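Local structure of PA1221 (Pseudomonas aeruginosa, 4DG8) at residues Ala404-Asp407 with Arg411-Phe414. The protein belongs to the ANL superfamily, joins an AMP-binding region to a phosphopantetheine attachment region, and binds adenosine monophosphate. Residues are numbered along the deposited sequence; the frame is centred on the assembly and turned at random.
With AMP (adenosine monophosphate), chain B.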
loop_
_atom_site.group_PDB
_atom_site.type_symbol
_atom_site.label_atom_id
_atom_site.label_comp_id
_atom_site.label_asym_id
_atom_site.label_seq_id
_atom_site.Cartn_x
_atom_site.Cartn_y
_atom_site.Cartn_z
ATOM N N ALA A 404 -4.675 10.499 -17.380
ATOM C CA ALA A 404 -5.055 9.374 -18.220
ATOM C C ALA A 404 -5.978 9.828 -19.354
ATOM O O ALA A 404 -6.255 11.026 -19.498
ATOM C CB ALA A 404 -5.718 8.288 -17.385
ATOM N N ARG A 405 -6.437 8.859 -20.147
ATOM C CA ARG A 405 -7.363 9.079 -21.251
ATOM C C ARG A 405 -8.246 7.846 -21.353
ATOM O O ARG A 405 -7.835 6.751 -20.957
ATOM C CB ARG A 405 -6.606 9.228 -22.573
ATOM C CG ARG A 405 -6.043 7.887 -23.050
ATOM C CD ARG A 405 -5.479 7.898 -24.455
ATOM N NE ARG A 405 -4.720 6.671 -24.689
ATOM C CZ ARG A 405 -5.206 5.569 -25.262
ATOM N NH1 ARG A 405 -6.463 5.532 -25.696
ATOM N NH2 ARG A 405 -4.427 4.498 -25.402
ATOM N N TYR A 406 -9.457 8.017 -21.879
ATOM C CA TYR A 406 -10.319 6.881 -22.194
ATOM C C TYR A 406 -9.932 6.305 -23.544
ATOM O O TYR A 406 -9.518 7.044 -24.439
ATOM C CB TYR A 406 -11.788 7.305 -22.266
ATOM C CG TYR A 406 -12.393 7.737 -20.951
ATOM C CD1 TYR A 406 -12.624 6.821 -19.931
ATOM C CD2 TYR A 406 -12.755 9.061 -20.738
ATOM C CE1 TYR A 406 -13.193 7.214 -18.730
ATOM C CE2 TYR A 406 -13.318 9.464 -19.547
ATOM C CZ TYR A 406 -13.538 8.540 -18.539
ATOM O OH TYR A 406 -14.116 8.948 -17.349
ATOM N N ASP A 407 -10.080 4.992 -23.699
ATOM C CA ASP A 407 -10.047 4.389 -25.035
ATOM C C ASP A 407 -11.467 4.282 -25.581
ATOM O O ASP A 407 -12.425 4.723 -24.930
ATOM C CB ASP A 407 -9.352 3.021 -25.043
ATOM C CG ASP A 407 -10.069 1.978 -24.192
ATOM O OD1 ASP A 407 -11.279 2.149 -23.893
ATOM O OD2 ASP A 407 -9.407 0.978 -23.820
ATOM N N ARG A 411 -12.608 2.521 -21.238
ATOM C CA ARG A 411 -11.636 2.088 -20.233
ATOM C C ARG A 411 -10.584 3.175 -20.064
ATOM O O ARG A 411 -10.238 3.864 -21.024
ATOM C CB ARG A 411 -10.952 0.783 -20.651
ATOM C CG ARG A 411 -11.891 -0.337 -21.029
ATOM C CD ARG A 411 -11.111 -1.547 -21.540
ATOM N NE ARG A 411 -10.317 -1.253 -22.738
ATOM C CZ ARG A 411 -9.687 -2.183 -23.458
ATOM N NH1 ARG A 411 -9.767 -3.464 -23.111
ATOM N NH2 ARG A 411 -8.988 -1.839 -24.530
ATOM N N LEU A 412 -10.075 3.343 -18.849
ATOM C CA LEU A 412 -9.019 4.324 -18.629
ATOM C C LEU A 412 -7.638 3.792 -19.009
ATOM O O LEU A 412 -7.304 2.630 -18.764
ATOM C CB LEU A 412 -9.026 4.843 -17.188
ATOM C CG LEU A 412 -10.156 5.824 -16.853
ATOM C CD1 LEU A 412 -10.253 6.022 -15.351
ATOM C CD2 LEU A 412 -9.964 7.162 -17.560
ATOM N N ARG A 413 -6.853 4.666 -19.626
ATOM C CA ARG A 413 -5.498 4.364 -20.055
ATOM C C ARG A 413 -4.554 5.344 -19.345
ATOM O O ARG A 413 -4.613 6.556 -19.583
ATOM C CB ARG A 413 -5.418 4.520 -21.571
ATOM C CG ARG A 413 -6.546 3.766 -22.290
ATOM C CD ARG A 413 -6.391 2.243 -22.126
ATOM N NE ARG A 413 -5.260 1.785 -22.917
ATOM C CZ ARG A 413 -5.348 1.298 -24.154
ATOM N NH1 ARG A 413 -6.529 1.162 -24.759
ATOM N NH2 ARG A 413 -4.247 0.945 -24.786
ATOM N N PHE A 414 -3.709 4.822 -18.458
ATOM C CA PHE A 414 -2.853 5.664 -17.624
ATOM C C PHE A 414 -1.763 6.372 -18.439
ATOM O O PHE A 414 -1.060 5.757 -19.245
ATOM C CB PHE A 414 -2.227 4.836 -16.508
ATOM C CG PHE A 414 -1.398 5.635 -15.549
ATOM C CD1 PHE A 414 -1.963 6.154 -14.386
ATOM C CD2 PHE A 414 -0.050 5.856 -15.798
ATOM C CE1 PHE A 414 -1.200 6.887 -13.495
ATOM C CE2 PHE A 414 0.721 6.584 -14.907
ATOM C CZ PHE A 414 0.146 7.106 -13.755
HETATM P P AMP B . 0.369 4.442 -3.635
HETATM O O1P AMP B . 1.648 4.309 -2.837
HETATM O O2P AMP B . -0.504 3.207 -3.821
HETATM O O3P AMP B . -0.427 5.562 -2.992
HETATM O "O5'" AMP B . 0.692 5.073 -5.057
HETATM C "C5'" AMP B . -0.352 5.530 -5.894
HETATM C "C4'" AMP B . 0.173 6.033 -7.211
HETATM O "O4'" AMP B . 0.937 4.991 -7.873
HETATM C "C3'" AMP B . -0.880 6.428 -8.230
HETATM O "O3'" AMP B . -1.410 7.728 -7.997
HETATM C "C2'" AMP B . -0.133 6.293 -9.549
HETATM O "O2'" AMP B . 0.710 7.419 -9.761
HETATM C "C1'" AMP B . 0.749 5.071 -9.275
HETATM N N9 AMP B . 0.115 3.814 -9.736
HETATM C C8 AMP B . -0.505 2.922 -8.927
HETATM N N7 AMP B . -0.991 1.867 -9.625
HETATM C C5 AMP B . -0.700 2.065 -10.920
HETATM C C6 AMP B . -0.930 1.329 -12.193
HETATM N N6 AMP B . -1.588 0.156 -12.211
HETATM N N1 AMP B . -0.455 1.873 -13.340
HETATM C C2 AMP B . 0.208 3.049 -13.319
HETATM N N3 AMP B . 0.452 3.765 -12.202
HETATM C C4 AMP B . 0.037 3.344 -10.987
#
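D407 OD2 is gripped by three N-H groups from two arginines at the turn of the antiparallel β-hairpin formed by strands 393-406 and 412-416. R411 supplies two: NE, 2.6 Å from D407 OD2 on the syn side of the carboxylate, and NH2, which meets that oxygen from above the carboxylate plane; its NH1 forms a further salt bridge with D327. R413 NH1 takes the anti lone pair of D407 OD2 at 3.0 Å. The oxygen lies near both guanidinium planes, yet the carboxylate is turned 42° from that of R411 and 80° from that of R413, so neither pairing is coplanar. With CG of D407 set between its backbone N and carbonyl carbon (chi1 63°), the carboxylate also reaches back to the turn, where OD1 accepts from R411 N at 3.0 Å and from the backbone N of Q409. Buried and surrounded by these donors, D407 would probably be held as the anion.

In the strands, R405 and R413 form a hydrogen-bonded pair, with R413 N to R405 O at 2.7 Å. Their side chains run alongside each other on one face of the sheet, R413 CG lying over the centre of the R405 guanidinium. The two cationic groups come close, R405 NH2 to R413 NH2 3.6 Å, but salt bridges of R405 NH1 to D358 and of R413 NE to D332 probably temper this.

A404, Y406, L412 and F414 occupy the other face. L412 CD2 makes a CH-π contact over the Y406 ring, 3.8 Å from its centroid. F414, its CG anti to the backbone N, extends into the AMP pocket, where AMP C2 sits over the centre of its ring, 3.6 Å above the plane.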